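Local coordinates for protein V-type ATP synthase alpha chain (Nanoarchaeum equitans Kin4-M, PDB 5BN3) that belongs to the ATP synthase alpha/beta family as a V-type A subunit, with a P-loop nucleotide-binding domain that holds ADP and a C-terminal helical bundle, at residues Lys112-Ile117 and Ile176-Glu181; Glu486-Gln491 and Glu504-Leu509; Met510-Lys515 and Glu539-Leu544. One frame throughout, in Å; residues are numbered along the deposited sequence.

Contact 1. Residues Lys112-Ile117 and Ile176-Glu181; sequences KVWEFI and IKLYHE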
# COMPACT_ATOMS: atom_id res chain seq x y z
N LYS A 112 -19.49 54.25 8.51
CA LYS A 112 -18.53 54.92 7.62
C LYS A 112 -19.25 55.73 6.55
O LYS A 112 -20.19 55.24 5.91
CB LYS A 112 -17.62 53.88 6.97
CG LYS A 112 -16.81 54.40 5.80
CD LYS A 112 -15.58 55.18 6.24
CE LYS A 112 -14.84 55.75 5.03
NZ LYS A 112 -13.54 56.38 5.40
N VAL A 113 -18.82 56.97 6.36
CA VAL A 113 -19.45 57.86 5.38
C VAL A 113 -18.68 57.89 4.07
O VAL A 113 -17.50 58.26 4.04
CB VAL A 113 -19.60 59.29 5.94
CG1 VAL A 113 -20.18 60.21 4.88
CG2 VAL A 113 -20.48 59.30 7.17
N TRP A 114 -19.35 57.51 2.99
CA TRP A 114 -18.71 57.46 1.67
C TRP A 114 -19.14 58.62 0.79
O TRP A 114 -20.24 59.16 0.96
CB TRP A 114 -19.06 56.14 0.97
CG TRP A 114 -18.66 54.93 1.76
CD1 TRP A 114 -19.47 54.13 2.51
CD2 TRP A 114 -17.34 54.40 1.87
NE1 TRP A 114 -18.73 53.12 3.08
CE2 TRP A 114 -17.42 53.27 2.71
CE3 TRP A 114 -16.10 54.77 1.35
CZ2 TRP A 114 -16.30 52.50 3.03
CZ3 TRP A 114 -14.99 54.01 1.67
CH2 TRP A 114 -15.10 52.89 2.50
N GLU A 115 -18.29 59.01 -0.15
CA GLU A 115 -18.67 60.02 -1.14
C GLU A 115 -19.00 59.36 -2.47
O GLU A 115 -18.12 58.83 -3.15
CB GLU A 115 -17.57 61.07 -1.31
CG GLU A 115 -17.95 62.19 -2.28
CD GLU A 115 -17.03 63.39 -2.18
OE1 GLU A 115 -17.48 64.44 -1.66
OE2 GLU A 115 -15.87 63.30 -2.62
N PHE A 116 -20.27 59.42 -2.85
CA PHE A 116 -20.75 58.80 -4.08
C PHE A 116 -20.87 59.82 -5.22
O PHE A 116 -21.57 60.82 -5.09
CB PHE A 116 -22.10 58.13 -3.83
CG PHE A 116 -22.74 57.56 -5.06
CD1 PHE A 116 -22.21 56.43 -5.68
CD2 PHE A 116 -23.88 58.14 -5.60
CE1 PHE A 116 -22.80 55.90 -6.81
CE2 PHE A 116 -24.47 57.62 -6.73
CZ PHE A 116 -23.93 56.49 -7.34
N ILE A 117 -20.16 59.56 -6.32
CA ILE A 117 -20.23 60.41 -7.50
C ILE A 117 -20.93 59.66 -8.64
O ILE A 117 -20.39 58.69 -9.16
CB ILE A 117 -18.81 60.83 -7.96
CG1 ILE A 117 -18.08 61.58 -6.84
CG2 ILE A 117 -18.89 61.68 -9.22
CD1 ILE A 117 -16.63 61.90 -7.15
N ILE A 176 -31.80 51.59 -4.80
CA ILE A 176 -30.46 51.08 -5.07
C ILE A 176 -29.52 51.54 -3.95
O ILE A 176 -29.54 52.70 -3.56
CB ILE A 176 -29.93 51.58 -6.43
CG1 ILE A 176 -30.86 51.16 -7.56
CG2 ILE A 176 -28.51 51.08 -6.68
CD1 ILE A 176 -31.10 49.66 -7.65
N LYS A 177 -28.71 50.62 -3.43
CA LYS A 177 -27.73 50.96 -2.40
C LYS A 177 -26.32 51.01 -2.97
O LYS A 177 -26.12 50.78 -4.16
CB LYS A 177 -27.79 49.97 -1.24
CG LYS A 177 -28.82 50.29 -0.18
CD LYS A 177 -30.24 50.05 -0.66
CE LYS A 177 -31.26 50.44 0.41
NZ LYS A 177 -30.99 49.77 1.72
N LEU A 178 -25.36 51.32 -2.11
CA LEU A 178 -23.95 51.27 -2.48
C LEU A 178 -23.45 49.83 -2.47
O LEU A 178 -22.34 49.54 -2.92
CB LEU A 178 -23.11 52.12 -1.52
CG LEU A 178 -23.22 53.64 -1.67
CD1 LEU A 178 -22.47 54.36 -0.56
CD2 LEU A 178 -22.69 54.07 -3.02
N TYR A 179 -24.29 48.93 -1.96
CA TYR A 179 -23.95 47.52 -1.87
C TYR A 179 -25.12 46.63 -2.29
O TYR A 179 -26.27 47.07 -2.28
CB TYR A 179 -23.55 47.15 -0.44
CG TYR A 179 -24.72 46.89 0.48
CD1 TYR A 179 -25.40 47.93 1.09
CD2 TYR A 179 -25.13 45.59 0.76
CE1 TYR A 179 -26.46 47.69 1.94
CE2 TYR A 179 -26.19 45.35 1.61
CZ TYR A 179 -26.85 46.40 2.19
OH TYR A 179 -27.90 46.15 3.04
N HIS A 180 -24.82 45.39 -2.65
CA HIS A 180 -25.85 44.38 -2.84
C HIS A 180 -25.37 43.02 -2.33
O HIS A 180 -24.17 42.80 -2.19
CB HIS A 180 -26.32 44.30 -4.30
CG HIS A 180 -25.31 43.70 -5.23
ND1 HIS A 180 -24.28 44.42 -5.79
CD2 HIS A 180 -25.20 42.44 -5.73
CE1 HIS A 180 -23.57 43.64 -6.58
NE2 HIS A 180 -24.11 42.43 -6.56
N GLU A 181 -26.32 42.13 -2.05
CA GLU A 181 -25.99 40.81 -1.54
C GLU A 181 -25.94 39.80 -2.68
O GLU A 181 -26.69 39.91 -3.65
CB GLU A 181 -27.02 40.36 -0.50
CG GLU A 181 -27.00 41.18 0.79
CD GLU A 181 -27.97 40.65 1.82
OE1 GLU A 181 -29.02 40.10 1.41
OE2 GLU A 181 -27.70 40.78 3.03
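In the barrel-sandwich domain, strand 114-118 is touched by the connection that leaves strand 174-176 for strand 180-183, and L178 makes the touch. Its two methyls divide the work. L178 CD2 lies 3.6 Å from F116 CD1 and 4.0 Å from F116 CG, the two side chains meeting at a slant. L178 CD1 goes to W114, where it meets W114 CB at 4.1 Å and not the far end of the indole. The fork can serve both because W114 and F116 stand two residues apart on the strand, with CB directed to the L178 side, while E115 between them turns away. The two aromatics leave the strand differently: F116 has CG anti to the backbone N (chi1 175°), whereas W114 has CG anti to its carbonyl carbon (chi1 -58°), and the rings splay apart with the leucine between their roots. The strand itself lies inside an antiparallel sheet, bonded through its backbone to strands 131-137 and 160-162; V135 of the former touches all three side chains, so the leucine tip is buried in apolar company. No hydrogen bond crosses the contact, and the nearest CA atoms, those of F116 and L178, stay 8.3 Å apart. On one face of the W114 indole, toward the rim, lies CG of K112, 3.2 Å above the ring plane.

Contact 2. Residues Glu486-Gln491 and Glu504-Leu509; sequences EGFLQQ and EKTIEL. With ADP (adenosine-5'-diphosphate), chain C.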
# COMPACT_ATOMS: atom_id res chain seq x y z
N GLU A 486 21.64 30.51 -8.40
CA GLU A 486 21.97 31.41 -7.29
C GLU A 486 21.78 32.89 -7.61
O GLU A 486 21.62 33.71 -6.70
CB GLU A 486 23.40 31.16 -6.79
CG GLU A 486 23.62 29.80 -6.13
CD GLU A 486 25.04 29.62 -5.61
OE1 GLU A 486 25.86 30.55 -5.76
OE2 GLU A 486 25.33 28.55 -5.05
N GLY A 487 21.80 33.24 -8.89
CA GLY A 487 21.72 34.64 -9.29
C GLY A 487 20.41 35.06 -9.93
O GLY A 487 20.12 36.25 -10.01
N PHE A 488 19.61 34.10 -10.38
CA PHE A 488 18.37 34.41 -11.07
C PHE A 488 17.14 33.75 -10.44
O PHE A 488 16.17 34.43 -10.10
CB PHE A 488 18.48 34.02 -12.55
CG PHE A 488 17.29 34.41 -13.37
CD1 PHE A 488 17.09 35.73 -13.74
CD2 PHE A 488 16.36 33.46 -13.78
CE1 PHE A 488 16.00 36.10 -14.49
CE2 PHE A 488 15.27 33.82 -14.54
CZ PHE A 488 15.08 35.15 -14.89
N LEU A 489 17.17 32.43 -10.30
CA LEU A 489 16.03 31.68 -9.78
C LEU A 489 15.77 31.99 -8.31
O LEU A 489 14.63 32.25 -7.91
CB LEU A 489 16.22 30.18 -9.99
CG LEU A 489 16.33 29.73 -11.45
CD1 LEU A 489 16.51 28.22 -11.55
CD2 LEU A 489 15.09 30.16 -12.21
N GLN A 490 16.83 31.97 -7.50
CA GLN A 490 16.70 32.31 -6.09
C GLN A 490 16.33 33.77 -5.91
O GLN A 490 16.83 34.65 -6.62
CB GLN A 490 18.00 31.99 -5.34
CG GLN A 490 18.23 30.51 -5.08
CD GLN A 490 19.51 30.23 -4.32
OE1 GLN A 490 20.04 31.11 -3.63
NE2 GLN A 490 20.03 29.02 -4.45
N GLN A 491 15.44 34.03 -4.95
CA GLN A 491 14.98 35.38 -4.68
C GLN A 491 14.58 35.51 -3.21
O GLN A 491 13.64 34.84 -2.75
CB GLN A 491 13.81 35.74 -5.60
CG GLN A 491 13.38 37.20 -5.52
CD GLN A 491 12.47 37.61 -6.66
OE1 GLN A 491 12.37 36.92 -7.68
NE2 GLN A 491 11.80 38.75 -6.50
N GLU A 504 12.52 45.16 -15.68
CA GLU A 504 13.82 45.74 -16.03
C GLU A 504 14.96 44.98 -15.37
O GLU A 504 15.92 44.58 -16.03
CB GLU A 504 13.86 47.21 -15.65
N LYS A 505 14.85 44.77 -14.06
CA LYS A 505 15.85 44.01 -13.31
C LYS A 505 15.91 42.56 -13.79
O LYS A 505 16.99 41.99 -13.97
CB LYS A 505 15.55 44.06 -11.81
CG LYS A 505 16.58 43.36 -10.94
CD LYS A 505 16.21 43.45 -9.46
CE LYS A 505 17.27 42.82 -8.58
NZ LYS A 505 16.93 42.92 -7.13
N THR A 506 14.73 41.96 -13.98
CA THR A 506 14.65 40.58 -14.45
C THR A 506 15.30 40.39 -15.82
O THR A 506 16.12 39.49 -16.01
CB THR A 506 13.18 40.10 -14.51
OG1 THR A 506 12.57 40.27 -13.23
CG2 THR A 506 13.13 38.64 -14.90
N ILE A 507 14.94 41.25 -16.77
CA ILE A 507 15.49 41.19 -18.13
C ILE A 507 17.00 41.43 -18.13
O ILE A 507 17.75 40.70 -18.78
CB ILE A 507 14.81 42.22 -19.07
CG1 ILE A 507 13.30 41.96 -19.18
CG2 ILE A 507 15.45 42.18 -20.45
CD1 ILE A 507 12.94 40.53 -19.50
N GLU A 508 17.44 42.46 -17.41
CA GLU A 508 18.86 42.80 -17.34
C GLU A 508 19.70 41.66 -16.78
O GLU A 508 20.82 41.43 -17.24
CB GLU A 508 19.07 44.07 -16.52
CG GLU A 508 18.76 45.35 -17.28
CD GLU A 508 19.62 45.51 -18.52
OE1 GLU A 508 20.87 45.48 -18.39
OE2 GLU A 508 19.05 45.66 -19.62
N LEU A 509 19.16 40.96 -15.79
CA LEU A 509 19.82 39.79 -15.23
C LEU A 509 19.99 38.70 -16.28
O LEU A 509 21.05 38.08 -16.38
CB LEU A 509 19.05 39.24 -14.03
CG LEU A 509 19.39 39.85 -12.67
CD1 LEU A 509 18.53 39.25 -11.57
CD2 LEU A 509 20.86 39.63 -12.37
PB ADP C . 4.97 26.36 3.76
O1B ADP C . 5.16 25.65 2.45
O2B ADP C . 3.89 27.41 3.76
O3B ADP C . 4.93 25.43 4.95
PA ADP C . 6.51 28.73 4.30
O1A ADP C . 5.94 29.58 3.20
O2A ADP C . 6.05 28.94 5.72
O3A ADP C . 6.36 27.17 3.91
O5' ADP C . 8.11 28.90 4.25
C5' ADP C . 8.93 28.05 5.05
C4' ADP C . 10.24 28.76 5.38
O4' ADP C . 10.97 29.05 4.18
C3' ADP C . 9.96 30.07 6.09
O3' ADP C . 10.69 30.12 7.32
C2' ADP C . 10.44 31.14 5.13
O2' ADP C . 11.15 32.17 5.82
C1' ADP C . 11.35 30.42 4.15
N9 ADP C . 11.15 30.98 2.79
C8 ADP C . 10.26 30.56 1.88
N7 ADP C . 10.34 31.29 0.74
C5 ADP C . 11.32 32.20 0.92
C6 ADP C . 11.93 33.28 0.10
N6 ADP C . 11.50 33.54 -1.16
N1 ADP C . 12.93 34.00 0.67
C2 ADP C . 13.36 33.75 1.92
N3 ADP C . 12.86 32.78 2.71
C4 ADP C . 11.85 31.99 2.27
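The F488 ring turns its edge to helix 503-523: T506 O lies near the ring plane, 3.7 Å from CE1, and L509 CB lies there too, 4.0 Å from CD1. F448 makes an edge-to-face pair with the same ring, M510 packs on the ring, and I513 touches the F488 side chain at CB. F488 has CG anti to the backbone N (chi1 -175°), which carries the ring across to the other helix although its CB does not point there. T506 offers its methyl, CG2 being 3.9 Å from F488 CE1, and meets the ring at about a right angle; its OG1 is hydrogen-bonded to S501 OG and P502 O. Further along, L509 CD1 rests 3.7 Å from the carbonyl oxygen of G487, within a wider pi-type turn at the end of helix 472-489. The chain then leaves the helix, and R205 ties the exit down by bonding F488 O and Q490 O. The Q491 amide is fixed at both ends, OE1 by R205 N and NE2 by G203 O. Its backbone O accepts a hydrogen bond from ADP N6 at 3.0 Å, with an N-H...O angle of 144°, so the loop leaving this helix brings Q491 into the ADP pocket.

Contact 3. Residues Met510-Lys515 and Glu539-Leu544; sequences MRIIHK and EKIIKL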
# COMPACT_ATOMS: atom_id res chain seq x y z
N MET A 510 18.94 38.46 -17.07
CA MET A 510 18.99 37.47 -18.13
C MET A 510 20.03 37.85 -19.19
O MET A 510 20.77 37.00 -19.68
CB MET A 510 17.61 37.32 -18.79
CG MET A 510 16.50 36.90 -17.84
SD MET A 510 14.88 36.77 -18.63
CE MET A 510 15.18 35.44 -19.79
N ARG A 511 20.09 39.14 -19.51
CA ARG A 511 20.99 39.64 -20.54
C ARG A 511 22.47 39.53 -20.15
O ARG A 511 23.30 39.16 -20.97
CB ARG A 511 20.64 41.08 -20.91
CG ARG A 511 19.43 41.19 -21.83
CD ARG A 511 19.05 42.64 -22.09
NE ARG A 511 17.96 42.73 -23.05
CZ ARG A 511 17.12 43.76 -23.14
NH1 ARG A 511 17.24 44.79 -22.31
NH2 ARG A 511 16.16 43.76 -24.05
N ILE A 512 22.78 39.86 -18.90
CA ILE A 512 24.16 39.80 -18.43
C ILE A 512 24.64 38.36 -18.24
O ILE A 512 25.81 38.04 -18.48
CB ILE A 512 24.38 40.65 -17.15
CG1 ILE A 512 25.86 40.73 -16.80
CG2 ILE A 512 23.58 40.10 -15.99
CD1 ILE A 512 26.72 41.32 -17.89
N ILE A 513 23.73 37.48 -17.83
CA ILE A 513 24.04 36.05 -17.71
C ILE A 513 24.29 35.47 -19.10
O ILE A 513 25.25 34.72 -19.31
CB ILE A 513 22.89 35.28 -17.02
CG1 ILE A 513 22.83 35.63 -15.53
CG2 ILE A 513 23.08 33.78 -17.17
CD1 ILE A 513 21.65 35.00 -14.81
N HIS A 514 23.42 35.81 -20.05
CA HIS A 514 23.57 35.37 -21.43
C HIS A 514 24.86 35.90 -22.05
O HIS A 514 25.54 35.19 -22.79
CB HIS A 514 22.37 35.81 -22.27
CG HIS A 514 22.54 35.58 -23.73
ND1 HIS A 514 22.68 34.32 -24.27
CD2 HIS A 514 22.58 36.44 -24.78
CE1 HIS A 514 22.81 34.41 -25.58
NE2 HIS A 514 22.75 35.69 -25.92
N LYS A 515 25.19 37.15 -21.74
CA LYS A 515 26.39 37.78 -22.26
C LYS A 515 27.65 37.12 -21.70
O LYS A 515 28.64 36.94 -22.41
CB LYS A 515 26.39 39.28 -21.93
CG LYS A 515 27.54 40.07 -22.55
CD LYS A 515 27.48 41.54 -22.16
CE LYS A 515 26.33 42.27 -22.83
NZ LYS A 515 26.59 42.54 -24.28
N GLU A 539 30.84 35.42 -9.56
CA GLU A 539 30.46 35.78 -8.20
C GLU A 539 29.87 37.19 -8.10
O GLU A 539 29.07 37.47 -7.21
CB GLU A 539 31.65 35.63 -7.24
CG GLU A 539 32.18 34.21 -7.10
CD GLU A 539 31.23 33.26 -6.37
OE1 GLU A 539 30.13 33.70 -5.96
OE2 GLU A 539 31.59 32.08 -6.20
N LYS A 540 30.26 38.07 -9.02
CA LYS A 540 29.72 39.42 -9.06
C LYS A 540 28.29 39.42 -9.60
O LYS A 540 27.43 40.15 -9.11
CB LYS A 540 30.60 40.34 -9.91
CG LYS A 540 32.00 40.55 -9.35
CD LYS A 540 31.94 40.87 -7.87
CE LYS A 540 32.84 39.95 -7.06
NZ LYS A 540 32.47 39.93 -5.62
N ILE A 541 28.05 38.59 -10.62
CA ILE A 541 26.73 38.43 -11.21
C ILE A 541 25.73 37.86 -10.19
O ILE A 541 24.59 38.31 -10.10
CB ILE A 541 26.78 37.53 -12.46
CG1 ILE A 541 27.63 38.18 -13.55
CG2 ILE A 541 25.38 37.25 -12.99
CD1 ILE A 541 27.73 37.37 -14.83
N ILE A 542 26.19 36.87 -9.43
CA ILE A 542 25.36 36.21 -8.42
C ILE A 542 24.89 37.18 -7.32
O ILE A 542 23.79 37.04 -6.79
CB ILE A 542 26.11 34.98 -7.82
CG1 ILE A 542 26.17 33.85 -8.86
CG2 ILE A 542 25.44 34.48 -6.56
CD1 ILE A 542 26.98 32.64 -8.41
N LYS A 543 25.72 38.18 -7.01
CA LYS A 543 25.40 39.15 -5.96
C LYS A 543 24.53 40.31 -6.45
O LYS A 543 24.07 41.11 -5.64
CB LYS A 543 26.69 39.70 -5.35
CG LYS A 543 27.54 38.66 -4.63
CD LYS A 543 28.95 39.17 -4.38
CE LYS A 543 28.94 40.48 -3.61
NZ LYS A 543 30.31 41.02 -3.40
N LEU A 544 24.31 40.38 -7.76
CA LEU A 544 23.57 41.49 -8.37
C LEU A 544 22.18 41.73 -7.78
O LEU A 544 21.82 42.86 -7.47
CB LEU A 544 23.43 41.27 -9.88
CG LEU A 544 24.59 41.68 -10.79
CD1 LEU A 544 24.36 41.21 -12.21
CD2 LEU A 544 24.75 43.18 -10.76
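Segments 510-515 and 539-544 run in broadly opposite senses, closest at the CA atoms of I513 and I541, 7.4 Å apart. The first is regular helix; in the second, L544 N bonds to I541 O, and I541 and L544 both direct CB toward the first helix. I541 fits against two consecutive isoleucines. Its CG2, anti to the backbone N, meets CG1 of I513 at 3.9 Å, while CD1, at the end of the other branch, comes 4.2 Å from I512 O and 4.3 Å from I512 CG1. I512 completes the set: with CG1 anti to N (chi1 -172°), its CG2 sits between N and the carbonyl carbon and touches CD1 of L544 at 4.0 Å, the two side chains crossing at an angle. Apart from the carbonyl oxygen of I512, the groups that meet are aliphatic, and no hydrogen bond joins the segments. Helix 552-562 also packs on I512 and L544, and M480 and F448 touch I513, which leaves the seam buried. At the start of the second segment, E539 forms a salt bridge with R482 of helix 472-489. Such apolar helix-on-helix packing builds the C-terminal helical bundle of the V/A-type A subunit.

In the fold
Following the chain from the N terminus, contact 1 comes first: it closes a loop of 58 residues, about half of them strand, and folds the barrel-sandwich domain back on itself. The chain then passes through the nucleotide-binding domain before contact 2 joins helix 472-489 to helix 503-523 across a short link next to ADP. Contact 3 opens one residue later on that second helix and brings back helix 537-542. The three follow in series, neither nesting nor crossing. Contacts 2 and 3 touch, through M510 CG on F488 CE1 at 3.5 Å among others, with centres about 8 Å apart. Contact 1 stands apart, its centre about 52 Å from that of contact 3.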